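Local coordinates for membrane-bound lytic murein transglycosylase (Agrobacterium tumefaciens, PDB 2PNW), which probably cleaves peptidoglycan as a lytic transglycosylase of the MltA family, releasing muropeptides that end in 1,6-anhydromuramic acid, at residues Asp10-Ser13 with Phe14-Pro18; Glu56-Ser59 with Leu60-Ala64; Gly138-Pro141 with Ser142-Phe145; Asp182-Phe185 with Val186-Gly190; Leu194-Pro197 with Asp198-Lys202. All coordinates share one frame; numbering follows the deposited sequence.

Contact 1: residues Asp10-Ser13 with Phe14-Pro18; sequences DEVS and FRDLP
S13 and D16 hold each other through two bonds of different make, a compact example of side chains fixing the turn that ends a strand. One is backbone to backbone: D16 N donates to S13 O at 2.8 Å, coming from well above the plane of that carbonyl. The other runs the opposite way, from S13 N to the carboxylate oxygen D16 OD2, and is nearly straight (3.0 Å, 169° at the hydrogen). It meets OD2 on its anti side. D16 is set up for this by placing CG anti to its own carbonyl carbon (chi1 -65°), which brings the carboxylate within bonding distance of S13 N; D16 OD2 also lies 3.6 Å from V12 CB. S13 adds a third bond, with OG swung anti to the backbone N (chi1 153°) and accepting from R15 N at 3.1 Å, the geometry of an ST turn. S13 thus engages the short 3-10 segment F14-D16 with its N, O and OG. The apolar part is one touch: V12 CG2 meets L17 CD1 at 3.6 Å, the two side chains crossing at about a right angle. Beyond these bonds, V12 and L17 both pack on Y359 of strand 353-363, and L17 also reaches F301 of strand 299-304. F14 turns to S83 and P85 of strand 83-89, the strand that pairs with 8-11.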
loop_
_atom_site.group_PDB
_atom_site.type_symbol
_atom_site.label_atom_id
_atom_site.label_comp_id
_atom_site.label_asym_id
_atom_site.label_seq_id
_atom_site.Cartn_x
_atom_site.Cartn_y
_atom_site.Cartn_z
ATOM N N ASP A 10 2.264 -6.974 23.814
ATOM C CA ASP A 10 1.868 -7.683 25.012
ATOM C C ASP A 10 0.761 -8.674 24.727
ATOM O O ASP A 10 -0.239 -8.334 24.103
ATOM C CB ASP A 10 1.406 -6.674 26.057
ATOM C CG ASP A 10 2.485 -5.665 26.395
ATOM O OD1 ASP A 10 3.465 -6.051 27.071
ATOM O OD2 ASP A 10 2.363 -4.496 25.958
ATOM N N GLU A 11 0.941 -9.899 25.211
ATOM C CA GLU A 11 -0.038 -10.955 24.983
ATOM C C GLU A 11 -1.415 -10.584 25.534
ATOM O O GLU A 11 -1.524 -10.028 26.630
ATOM C CB GLU A 11 0.444 -12.265 25.601
ATOM C CG GLU A 11 -0.488 -13.434 25.347
ATOM C CD GLU A 11 0.066 -14.764 25.812
ATOM O OE1 GLU A 11 1.149 -14.800 26.428
ATOM O OE2 GLU A 11 -0.591 -15.790 25.553
ATOM N N VAL A 12 -2.452 -10.878 24.753
ATOM C CA VAL A 12 -3.835 -10.798 25.207
ATOM C C VAL A 12 -4.492 -12.134 24.876
ATOM O O VAL A 12 -3.843 -13.031 24.317
ATOM C CB VAL A 12 -4.630 -9.643 24.546
ATOM C CG1 VAL A 12 -4.090 -8.277 24.958
ATOM C CG2 VAL A 12 -4.658 -9.783 23.000
ATOM N N SER A 13 -5.764 -12.263 25.244
ATOM C CA SER A 13 -6.593 -13.394 24.903
ATOM C C SER A 13 -7.509 -12.989 23.754
ATOM O O SER A 13 -7.743 -11.794 23.550
ATOM C CB SER A 13 -7.438 -13.778 26.127
ATOM O OG SER A 13 -8.654 -14.401 25.730
ATOM N N PHE A 14 -8.043 -13.966 23.015
ATOM C CA PHE A 14 -8.973 -13.649 21.921
ATOM C C PHE A 14 -10.251 -12.959 22.432
ATOM O O PHE A 14 -10.866 -12.178 21.710
ATOM C CB PHE A 14 -9.280 -14.875 21.043
ATOM C CG PHE A 14 -8.196 -15.177 20.025
ATOM C CD1 PHE A 14 -8.187 -14.542 18.781
ATOM C CD2 PHE A 14 -7.197 -16.099 20.312
ATOM C CE1 PHE A 14 -7.186 -14.823 17.831
ATOM C CE2 PHE A 14 -6.189 -16.388 19.373
ATOM C CZ PHE A 14 -6.190 -15.735 18.130
ATOM N N ARG A 15 -10.604 -13.222 23.698
ATOM C CA ARG A 15 -11.658 -12.476 24.414
ATOM C C ARG A 15 -11.389 -10.978 24.543
ATOM O O ARG A 15 -12.313 -10.208 24.752
ATOM C CB ARG A 15 -11.867 -13.037 25.825
ATOM C CG ARG A 15 -12.855 -14.175 25.907
ATOM C CD ARG A 15 -12.186 -15.515 25.708
ATOM N NE ARG A 15 -12.677 -16.498 26.675
ATOM C CZ ARG A 15 -12.235 -17.753 26.767
ATOM N NH1 ARG A 15 -11.286 -18.197 25.944
ATOM N NH2 ARG A 15 -12.751 -18.571 27.682
ATOM N N ASP A 16 -10.128 -10.570 24.438
ATOM C CA ASP A 16 -9.769 -9.164 24.551
ATOM C C ASP A 16 -9.877 -8.390 23.228
ATOM O O ASP A 16 -9.709 -7.169 23.205
ATOM C CB ASP A 16 -8.357 -9.028 25.126
ATOM C CG ASP A 16 -8.254 -9.538 26.564
ATOM O OD1 ASP A 16 -9.125 -9.169 27.391
ATOM O OD2 ASP A 16 -7.298 -10.302 26.871
ATOM N N LEU A 17 -10.126 -9.099 22.130
ATOM C CA LEU A 17 -10.205 -8.463 20.816
ATOM C C LEU A 17 -11.644 -8.068 20.570
ATOM O O LEU A 17 -12.478 -8.927 20.296
ATOM C CB LEU A 17 -9.700 -9.411 19.711
ATOM C CG LEU A 17 -8.212 -9.501 19.327
ATOM C CD1 LEU A 17 -7.299 -9.542 20.522
ATOM C CD2 LEU A 17 -7.991 -10.742 18.439
ATOM N N PRO A 18 -11.953 -6.764 20.691
ATOM C CA PRO A 18 -13.348 -6.337 20.588
ATOM C C PRO A 18 -13.932 -6.655 19.219
ATOM O O PRO A 18 -13.344 -6.297 18.186
ATOM C CB PRO A 18 -13.272 -4.826 20.818
ATOM C CG PRO A 18 -11.977 -4.615 21.554
ATOM C CD PRO A 18 -11.053 -5.621 20.931
#

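Contact 2: residues Glu56-Ser59 with Leu60-Ala64; sequences ELVS and LLELA
Two successive turns of helix 54-66 are joined by regular i to i+4 backbone bonds, in which L61 N, E62 N and L63 N donate to the carbonyl oxygens of L57, V58 and S59, the last being the longest at 3.3 Å. On this scaffold the side chains pair four residues apart. L57 and L61 lie against each other at an oblique angle: L57 CG is 3.9 Å from L61 CD1, and L57 CD1 is 4.1 Å from L61 CD2, so both branches of L61 take part. The two first torsions differ, L57 carrying CG anti to its N (chi1 171°) and L61 carrying CG anti to its carbonyl carbon (chi1 -59°), which brings the two isobutyl groups together. One residue further on, V58 CG1 touches the carboxylate carbon E62 CD at 3.8 Å, the valine lying at a slant across an extended glutamate chain whose OE2 continues to a salt bridge with R40. S59 does something else with its hydroxyl: OG turns back along the helix and donates to E56 O at 2.6 Å, in the carbonyl plane and on a lone pair. A small polar side chain is thereby satisfied by its own helix. Around the helix, L61 faces M32 and I35 of helix 28-39, L60 lies on F78 and N82 of helix 72-82, and S59 touches I365 of helix 364-367.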
loop_
_atom_site.group_PDB
_atom_site.type_symbol
_atom_site.label_atom_id
_atom_site.label_comp_id
_atom_site.label_asym_id
_atom_site.label_seq_id
_atom_site.Cartn_x
_atom_site.Cartn_y
_atom_site.Cartn_z
ATOM N N GLU A 56 8.669 -18.750 9.866
ATOM C CA GLU A 56 7.700 -18.880 10.979
ATOM C C GLU A 56 6.266 -18.696 10.466
ATOM O O GLU A 56 5.359 -19.445 10.824
ATOM C CB GLU A 56 8.023 -17.893 12.106
ATOM C CG GLU A 56 9.237 -18.371 12.944
ATOM C CD GLU A 56 9.781 -17.353 13.937
ATOM O OE1 GLU A 56 9.716 -16.116 13.716
ATOM O OE2 GLU A 56 10.289 -17.814 14.977
ATOM N N LEU A 57 6.078 -17.703 9.607
ATOM C CA LEU A 57 4.778 -17.499 8.950
ATOM C C LEU A 57 4.341 -18.736 8.161
ATOM O O LEU A 57 3.179 -19.129 8.211
ATOM C CB LEU A 57 4.831 -16.292 8.017
ATOM C CG LEU A 57 3.615 -16.057 7.079
ATOM C CD1 LEU A 57 2.340 -15.719 7.850
ATOM C CD2 LEU A 57 3.918 -14.998 6.024
ATOM N N VAL A 58 5.269 -19.337 7.424
ATOM C CA VAL A 58 4.970 -20.542 6.633
ATOM C C VAL A 58 4.385 -21.651 7.512
ATOM O O VAL A 58 3.486 -22.362 7.097
ATOM C CB VAL A 58 6.211 -21.018 5.831
ATOM C CG1 VAL A 58 6.058 -22.478 5.354
ATOM C CG2 VAL A 58 6.418 -20.092 4.628
ATOM N N SER A 59 4.836 -21.760 8.756
ATOM C CA SER A 59 4.286 -22.799 9.614
ATOM C C SER A 59 2.780 -22.608 9.814
ATOM O O SER A 59 2.037 -23.592 9.746
ATOM C CB SER A 59 5.047 -22.934 10.949
ATOM O OG SER A 59 4.816 -21.804 11.768
ATOM N N LEU A 60 2.329 -21.357 9.992
ATOM C CA LEU A 60 0.885 -21.043 10.076
ATOM C C LEU A 60 0.156 -21.294 8.755
ATOM O O LEU A 60 -0.934 -21.882 8.735
ATOM C CB LEU A 60 0.661 -19.596 10.537
ATOM C CG LEU A 60 -0.783 -19.080 10.726
ATOM C CD1 LEU A 60 -1.514 -19.852 11.838
ATOM C CD2 LEU A 60 -0.745 -17.625 11.064
ATOM N N LEU A 61 0.771 -20.866 7.649
ATOM C CA LEU A 61 0.167 -21.017 6.334
ATOM C C LEU A 61 -0.051 -22.483 5.987
ATOM O O LEU A 61 -1.062 -22.838 5.381
ATOM C CB LEU A 61 1.043 -20.357 5.256
ATOM C CG LEU A 61 1.306 -18.856 5.451
ATOM C CD1 LEU A 61 2.202 -18.384 4.300
ATOM C CD2 LEU A 61 0.005 -18.072 5.496
ATOM N N GLU A 62 0.901 -23.330 6.382
ATOM C CA GLU A 62 0.795 -24.763 6.117
ATOM C C GLU A 62 -0.299 -25.432 6.936
ATOM O O GLU A 62 -0.974 -26.348 6.446
ATOM C CB GLU A 62 2.160 -25.442 6.252
ATOM C CG GLU A 62 3.079 -25.033 5.087
ATOM C CD GLU A 62 4.367 -25.846 5.009
ATOM O OE1 GLU A 62 4.993 -26.064 6.056
ATOM O OE2 GLU A 62 4.745 -26.261 3.895
ATOM N N LEU A 63 -0.501 -24.968 8.165
ATOM C CA LEU A 63 -1.644 -25.427 8.956
ATOM C C LEU A 63 -2.970 -25.067 8.293
ATOM O O LEU A 63 -3.909 -25.882 8.277
ATOM C CB LEU A 63 -1.597 -24.831 10.359
ATOM C CG LEU A 63 -0.545 -25.470 11.271
ATOM C CD1 LEU A 63 -0.402 -24.621 12.515
ATOM C CD2 LEU A 63 -0.898 -26.915 11.610
ATOM N N ALA A 64 -3.057 -23.854 7.743
ATOM C CA ALA A 64 -4.270 -23.432 7.041
ATOM C C ALA A 64 -4.497 -24.322 5.826
ATOM O O ALA A 64 -5.631 -24.713 5.556
ATOM C CB ALA A 64 -4.199 -21.939 6.620
#

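Contact 3: residues Gly138-Pro141 with Ser142-Phe145; sequences GFDP and SYAF
D140 reaches over the turn to S142 and Y143, and its side chain can be followed outward atom by atom. CB lies 3.7 Å from Y143 CD1, at the start of the tyrosine ring. With CG anti to the backbone N (chi1 -178°), the carboxylate is carried across to S142, and CG comes 3.3 Å from S142 OG. At the tip the two oxygens divide the work. OD1 accepts twice from a single residue: S142 OG donates to it at 2.6 Å from above the carboxylate plane, and S142 N at 2.9 Å on its anti side. Both donors come from the same face of the plane, so S142 grips OD1 like a two-pronged clamp and limits the rotation of the carboxylate. D140 OD2 instead lies 3.6 Å from Y143 CE1, the carboxylate and ring planes standing 46° apart. The backbone closes the turn beneath, with Y143 N donating to D140 O at 3.0 Å. A water, 2.7 Å from D140 O, also lies beside Y143 O, and a second water lies within bonding distance of both P141 O and Y143 O. F139 completes the cluster, its CE2 resting against Y143 CB. Outside the turn, Y155 stacks on F139 and meets Y143 edge-to-face, while Y143 OH bonds to H212 ND1. The whole is a type I beta turn, D140 to Y143, with P141 as its second residue and an Asx turn made by D140 OD1 and S142 N, in the loop between strands 127-129 and 145-149 of the MltA-specific insert domain.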
loop_
_atom_site.group_PDB
_atom_site.type_symbol
_atom_site.label_atom_id
_atom_site.label_comp_id
_atom_site.label_asym_id
_atom_site.label_seq_id
_atom_site.Cartn_x
_atom_site.Cartn_y
_atom_site.Cartn_z
ATOM N N GLY A 138 29.593 9.144 -1.893
ATOM C CA GLY A 138 28.773 10.305 -1.521
ATOM C C GLY A 138 27.285 10.208 -1.822
ATOM O O GLY A 138 26.508 11.095 -1.440
ATOM N N PHE A 139 26.870 9.124 -2.476
ATOM C CA PHE A 139 25.428 8.910 -2.785
ATOM C C PHE A 139 24.645 8.721 -1.502
ATOM O O PHE A 139 25.126 8.097 -0.557
ATOM C CB PHE A 139 25.270 7.649 -3.672
ATOM C CG PHE A 139 24.124 7.701 -4.647
ATOM C CD1 PHE A 139 24.172 8.570 -5.745
ATOM C CD2 PHE A 139 23.033 6.854 -4.511
ATOM C CE1 PHE A 139 23.120 8.593 -6.699
ATOM C CE2 PHE A 139 21.985 6.865 -5.467
ATOM C CZ PHE A 139 22.036 7.744 -6.552
ATOM N N ASP A 140 23.437 9.296 -1.441
ATOM C CA ASP A 140 22.573 9.188 -0.274
ATOM C C ASP A 140 22.225 7.714 -0.017
ATOM O O ASP A 140 21.579 7.081 -0.856
ATOM C CB ASP A 140 21.307 10.019 -0.545
ATOM C CG ASP A 140 20.343 10.034 0.606
ATOM O OD1 ASP A 140 20.345 9.131 1.469
ATOM O OD2 ASP A 140 19.497 10.950 0.626
ATOM N N PRO A 141 22.683 7.133 1.115
ATOM C CA PRO A 141 22.464 5.685 1.288
ATOM C C PRO A 141 20.987 5.268 1.495
ATOM O O PRO A 141 20.680 4.079 1.472
ATOM C CB PRO A 141 23.320 5.347 2.519
ATOM C CG PRO A 141 23.311 6.667 3.327
ATOM C CD PRO A 141 23.441 7.711 2.247
ATOM N N SER A 142 20.082 6.228 1.659
ATOM C CA SER A 142 18.662 5.924 1.687
ATOM C C SER A 142 18.065 5.725 0.286
ATOM O O SER A 142 16.956 5.265 0.199
ATOM C CB SER A 142 17.855 6.976 2.477
ATOM O OG SER A 142 17.908 8.245 1.823
ATOM N N TYR A 143 18.778 6.067 -0.792
ATOM C CA TYR A 143 18.230 5.912 -2.148
ATOM C C TYR A 143 18.339 4.445 -2.608
ATOM O O TYR A 143 19.426 3.855 -2.552
ATOM C CB TYR A 143 18.990 6.800 -3.143
ATOM C CG TYR A 143 18.345 8.162 -3.302
ATOM C CD1 TYR A 143 18.184 8.999 -2.199
ATOM C CD2 TYR A 143 17.870 8.599 -4.548
ATOM C CE1 TYR A 143 17.559 10.264 -2.326
ATOM C CE2 TYR A 143 17.250 9.881 -4.685
ATOM C CZ TYR A 143 17.120 10.697 -3.563
ATOM O OH TYR A 143 16.523 11.954 -3.670
ATOM N N ALA A 144 17.221 3.890 -3.051
ATOM C CA ALA A 144 17.166 2.510 -3.573
ATOM C C ALA A 144 17.315 2.434 -5.094
ATOM O O ALA A 144 17.525 1.344 -5.660
ATOM C CB ALA A 144 15.838 1.867 -3.108
ATOM N N PHE A 145 17.237 3.594 -5.775
ATOM C CA PHE A 145 17.338 3.647 -7.235
ATOM C C PHE A 145 18.217 4.793 -7.686
ATOM O O PHE A 145 18.343 5.813 -6.995
ATOM C CB PHE A 145 15.965 3.807 -7.906
ATOM C CG PHE A 145 14.993 2.720 -7.566
ATOM C CD1 PHE A 145 14.924 1.569 -8.343
ATOM C CD2 PHE A 145 14.166 2.842 -6.456
ATOM C CE1 PHE A 145 14.001 0.547 -8.025
ATOM C CE2 PHE A 145 13.258 1.824 -6.119
ATOM C CZ PHE A 145 13.178 0.683 -6.921
HETATM O O HOH W 1 22.064 4.690 -2.043
HETATM O O HOH W 2 20.420 2.207 -0.543
#

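Contact 4: residues Asp182-Phe185 with Val186-Gly190; sequences DLFF and VHVQG
F185 and Q189 meet in the last turn of helix 180-189, where the closing alpha-helical bonds are met and one carbonyl takes an extra donor. V186 N, H187 N, V188 N and Q189 N each donate to the carbonyl oxygen four residues earlier, the tightest being Q189 N to F185 O at 2.9 Å. G190 N then bonds V186 O as the chain leaves the helix with a positive phi. F185 O is approached a second time, by Q189 NE2 at 3.3 Å in a weak bond. A bend at chi2 (-38°) folds the Q189 chain back so that the amide reaches this carbonyl, while OE1 on its other arm accepts from Y102 N in strand 96-109. Among the charges, D182 OD1 forms a salt bridge with R238, which also lies in cation-pi contact with the F185 ring, so a single arginine serves two residues one helical turn apart. The H187 ring meets Y258 and F261 edge-to-face, and L183 CD1 lies at its edge, in its plane, 3.9 Å from H187 CD2. On the neighbouring flank F184 and V188 cross obliquely, with F184 CE2 3.7 Å from V188 CG2.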
loop_
_atom_site.group_PDB
_atom_site.type_symbol
_atom_site.label_atom_id
_atom_site.label_comp_id
_atom_site.label_asym_id
_atom_site.label_seq_id
_atom_site.Cartn_x
_atom_site.Cartn_y
_atom_site.Cartn_z
ATOM N N ASP A 182 -5.693 12.950 -11.400
ATOM C CA ASP A 182 -6.134 11.573 -11.241
ATOM C C ASP A 182 -4.902 10.666 -11.347
ATOM O O ASP A 182 -4.767 9.707 -10.568
ATOM C CB ASP A 182 -7.174 11.189 -12.302
ATOM C CG ASP A 182 -8.584 11.762 -12.007
ATOM O OD1 ASP A 182 -8.809 12.268 -10.903
ATOM O OD2 ASP A 182 -9.460 11.696 -12.895
ATOM N N LEU A 183 -4.015 10.962 -12.298
ATOM C CA LEU A 183 -2.784 10.172 -12.426
ATOM C C LEU A 183 -1.875 10.317 -11.196
ATOM O O LEU A 183 -1.271 9.338 -10.726
ATOM C CB LEU A 183 -2.041 10.548 -13.703
ATOM C CG LEU A 183 -0.690 9.855 -13.902
ATOM C CD1 LEU A 183 -0.824 8.315 -13.896
ATOM C CD2 LEU A 183 -0.111 10.356 -15.209
ATOM N N PHE A 184 -1.733 11.546 -10.683
ATOM C CA PHE A 184 -1.007 11.736 -9.419
ATOM C C PHE A 184 -1.513 10.827 -8.309
ATOM O O PHE A 184 -0.718 10.163 -7.608
ATOM C CB PHE A 184 -1.025 13.234 -8.973
ATOM C CG PHE A 184 -0.148 13.510 -7.764
ATOM C CD1 PHE A 184 1.189 13.866 -7.929
ATOM C CD2 PHE A 184 -0.652 13.373 -6.474
ATOM C CE1 PHE A 184 2.005 14.152 -6.819
ATOM C CE2 PHE A 184 0.164 13.638 -5.347
ATOM C CZ PHE A 184 1.509 14.018 -5.540
ATOM N N PHE A 185 -2.829 10.783 -8.109
ATOM C CA PHE A 185 -3.376 9.912 -7.072
ATOM C C PHE A 185 -3.160 8.410 -7.330
ATOM O O PHE A 185 -3.043 7.643 -6.389
ATOM C CB PHE A 185 -4.844 10.222 -6.832
ATOM C CG PHE A 185 -5.051 11.358 -5.863
ATOM C CD1 PHE A 185 -5.246 11.099 -4.507
ATOM C CD2 PHE A 185 -5.017 12.680 -6.302
ATOM C CE1 PHE A 185 -5.424 12.145 -3.594
ATOM C CE2 PHE A 185 -5.197 13.739 -5.401
ATOM C CZ PHE A 185 -5.419 13.480 -4.056
ATOM N N VAL A 186 -3.112 8.018 -8.594
ATOM C CA VAL A 186 -2.662 6.649 -8.959
ATOM C C VAL A 186 -1.202 6.386 -8.504
ATOM O O VAL A 186 -0.900 5.333 -7.951
ATOM C CB VAL A 186 -2.856 6.412 -10.475
ATOM C CG1 VAL A 186 -2.085 5.159 -10.961
ATOM C CG2 VAL A 186 -4.372 6.321 -10.774
ATOM N N HIS A 187 -0.298 7.339 -8.707
ATOM C CA HIS A 187 1.057 7.207 -8.138
ATOM C C HIS A 187 0.995 6.996 -6.631
ATOM O O HIS A 187 1.722 6.162 -6.102
ATOM C CB HIS A 187 1.914 8.453 -8.432
ATOM C CG HIS A 187 2.415 8.538 -9.851
ATOM N ND1 HIS A 187 3.740 8.773 -10.150
ATOM C CD2 HIS A 187 1.779 8.391 -11.045
ATOM C CE1 HIS A 187 3.899 8.788 -11.464
ATOM N NE2 HIS A 187 2.724 8.568 -12.030
ATOM N N VAL A 188 0.133 7.749 -5.939
ATOM C CA VAL A 188 0.026 7.643 -4.481
ATOM C C VAL A 188 -0.509 6.275 -4.057
ATOM O O VAL A 188 0.021 5.656 -3.105
ATOM C CB VAL A 188 -0.868 8.782 -3.901
ATOM C CG1 VAL A 188 -1.026 8.658 -2.387
ATOM C CG2 VAL A 188 -0.257 10.146 -4.245
ATOM N N GLN A 189 -1.548 5.791 -4.743
ATOM C CA GLN A 189 -2.124 4.476 -4.387
ATOM C C GLN A 189 -1.155 3.330 -4.751
ATOM O O GLN A 189 -1.093 2.306 -4.032
ATOM C CB GLN A 189 -3.472 4.230 -5.082
ATOM C CG GLN A 189 -4.577 5.291 -4.861
ATOM C CD GLN A 189 -4.613 5.858 -3.470
ATOM O OE1 GLN A 189 -4.991 5.184 -2.520
ATOM N NE2 GLN A 189 -4.225 7.126 -3.338
ATOM N N GLY A 190 -0.465 3.476 -5.884
ATOM C CA GLY A 190 0.529 2.476 -6.332
ATOM C C GLY A 190 -0.025 1.449 -7.316
ATOM O O GLY A 190 0.685 0.534 -7.682
#

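Contact 5: residues Leu194-Pro197 with Asp198-Lys202; sequences LVFP and DGAIK
The beta hairpin formed by strands 191-195 and 201-209 closes here through a type I turn, F196 to G199, followed by a G1 bulge at G199, at the surface of the insert domain. Two antiparallel pairs lead into it. L194 and K202 are the hydrogen-bonded one, with L194 N donating to K202 O at 2.7 Å and K202 N to L194 O at 2.9 Å; V195 and I201 make the non-hydrogen-bonded one. I201 CA also sends a CA-H...O contact to L194 O, 3.1 Å away. At the bend, F196 N bonds A200 O at 2.9 Å, and G199 N donates to F196 O from well above that carbonyl plane. G199 holds the bulge position with phi 89°, where a side chain would collide with the carbonyl oxygen of D198. D198 stiffens the bend further. With chi1 near 60° its CG is tucked over its own backbone, and D198 OD1 reaches forward to accept from A200 N at 3.1 Å, an Asx turn inside the loop. The F196 ring has A200 O at its edge, in its plane. Further out, the extended chain of K202 passes the far end of the ring at an oblique angle and carries on to a salt bridge between NZ and E263. Beside the hairpin, V195 shares backbone bonds with strand 96-109, and L194 packs on L106 and I174. The ring and the lysine chain meet at F196 CE2, 3.8 Å from K202 CG.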
loop_
_atom_site.group_PDB
_atom_site.type_symbol
_atom_site.label_atom_id
_atom_site.label_comp_id
_atom_site.label_asym_id
_atom_site.label_seq_id
_atom_site.Cartn_x
_atom_site.Cartn_y
_atom_site.Cartn_z
ATOM N N LEU A 194 -6.640 0.633 -15.703
ATOM C CA LEU A 194 -6.695 1.568 -16.822
ATOM C C LEU A 194 -7.847 1.167 -17.753
ATOM O O LEU A 194 -7.945 -0.015 -18.144
ATOM C CB LEU A 194 -5.368 1.556 -17.596
ATOM C CG LEU A 194 -4.062 1.785 -16.818
ATOM C CD1 LEU A 194 -2.913 1.877 -17.809
ATOM C CD2 LEU A 194 -4.188 3.095 -15.982
ATOM N N VAL A 195 -8.719 2.117 -18.086
ATOM C CA VAL A 195 -9.861 1.835 -18.972
ATOM C C VAL A 195 -9.709 2.666 -20.239
ATOM O O VAL A 195 -9.603 3.905 -20.182
ATOM C CB VAL A 195 -11.217 2.167 -18.309
ATOM C CG1 VAL A 195 -12.384 1.596 -19.154
ATOM C CG2 VAL A 195 -11.285 1.587 -16.926
ATOM N N PHE A 196 -9.685 1.981 -21.385
ATOM C CA PHE A 196 -9.438 2.638 -22.668
ATOM C C PHE A 196 -10.794 2.981 -23.336
ATOM O O PHE A 196 -11.827 2.475 -22.911
ATOM C CB PHE A 196 -8.629 1.704 -23.563
ATOM C CG PHE A 196 -7.191 1.529 -23.138
ATOM C CD1 PHE A 196 -6.170 2.175 -23.836
ATOM C CD2 PHE A 196 -6.860 0.709 -22.071
ATOM C CE1 PHE A 196 -4.825 2.013 -23.460
ATOM C CE2 PHE A 196 -5.514 0.539 -21.676
ATOM C CZ PHE A 196 -4.500 1.186 -22.387
ATOM N N PRO A 197 -10.788 3.826 -24.381
ATOM C CA PRO A 197 -12.039 4.279 -25.005
ATOM C C PRO A 197 -12.820 3.156 -25.697
ATOM O O PRO A 197 -14.027 3.280 -25.903
ATOM C CB PRO A 197 -11.561 5.329 -26.019
ATOM C CG PRO A 197 -10.221 5.756 -25.524
ATOM C CD PRO A 197 -9.632 4.447 -25.037
ATOM N N ASP A 198 -12.148 2.056 -26.017
ATOM C CA ASP A 198 -12.834 0.882 -26.597
ATOM C C ASP A 198 -13.281 -0.141 -25.537
ATOM O O ASP A 198 -13.702 -1.259 -25.870
ATOM C CB ASP A 198 -11.944 0.229 -27.668
ATOM C CG ASP A 198 -10.621 -0.251 -27.122
ATOM O OD1 ASP A 198 -10.391 -0.187 -25.904
ATOM O OD2 ASP A 198 -9.788 -0.731 -27.910
ATOM N N GLY A 199 -13.157 0.230 -24.257
ATOM C CA GLY A 199 -13.546 -0.648 -23.159
ATOM C C GLY A 199 -12.474 -1.595 -22.638
ATOM O O GLY A 199 -12.704 -2.294 -21.656
ATOM N N ALA A 200 -11.315 -1.643 -23.289
ATOM C CA ALA A 200 -10.241 -2.532 -22.840
ATOM C C ALA A 200 -9.777 -2.090 -21.461
ATOM O O ALA A 200 -9.751 -0.889 -21.164
ATOM C CB ALA A 200 -9.068 -2.530 -23.827
ATOM N N ILE A 201 -9.432 -3.061 -20.624
ATOM C CA ILE A 201 -8.893 -2.791 -19.287
ATOM C C ILE A 201 -7.473 -3.342 -19.199
ATOM O O ILE A 201 -7.192 -4.433 -19.723
ATOM C CB ILE A 201 -9.788 -3.401 -18.202
ATOM C CG1 ILE A 201 -11.166 -2.720 -18.224
ATOM C CG2 ILE A 201 -9.140 -3.267 -16.801
ATOM C CD1 ILE A 201 -12.260 -3.514 -17.481
ATOM N N LYS A 202 -6.560 -2.558 -18.616
ATOM C CA LYS A 202 -5.209 -3.048 -18.294
ATOM C C LYS A 202 -4.967 -2.715 -16.836
ATOM O O LYS A 202 -5.289 -1.616 -16.398
ATOM C CB LYS A 202 -4.147 -2.341 -19.134
ATOM C CG LYS A 202 -4.061 -2.749 -20.595
ATOM C CD LYS A 202 -2.760 -2.188 -21.194
ATOM C CE LYS A 202 -2.610 -2.563 -22.661
ATOM N NZ LYS A 202 -1.317 -2.066 -23.245
#

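Followed from the N terminus, the five contacts come strictly in series: each joins adjoining residues, so none encloses or crosses another. Contact 1 closes the turn after strand 8-11. Contact 2 lies in helix 54-66 on the same side of the chain's centre, the two centres about 21 Å apart. The remaining three belong to the MltA-specific insert domain. Contact 3 closes a turn in the loop before strand 145-149. Contact 4 ends helix 180-189, and the chain runs directly into strand 191-195, where contact 5 closes the hairpin with strand 201-209; their centres are about 17 Å apart. Contacts 1 and 5 lie on opposite sides of the chain's centre, with centres about 46 Å apart.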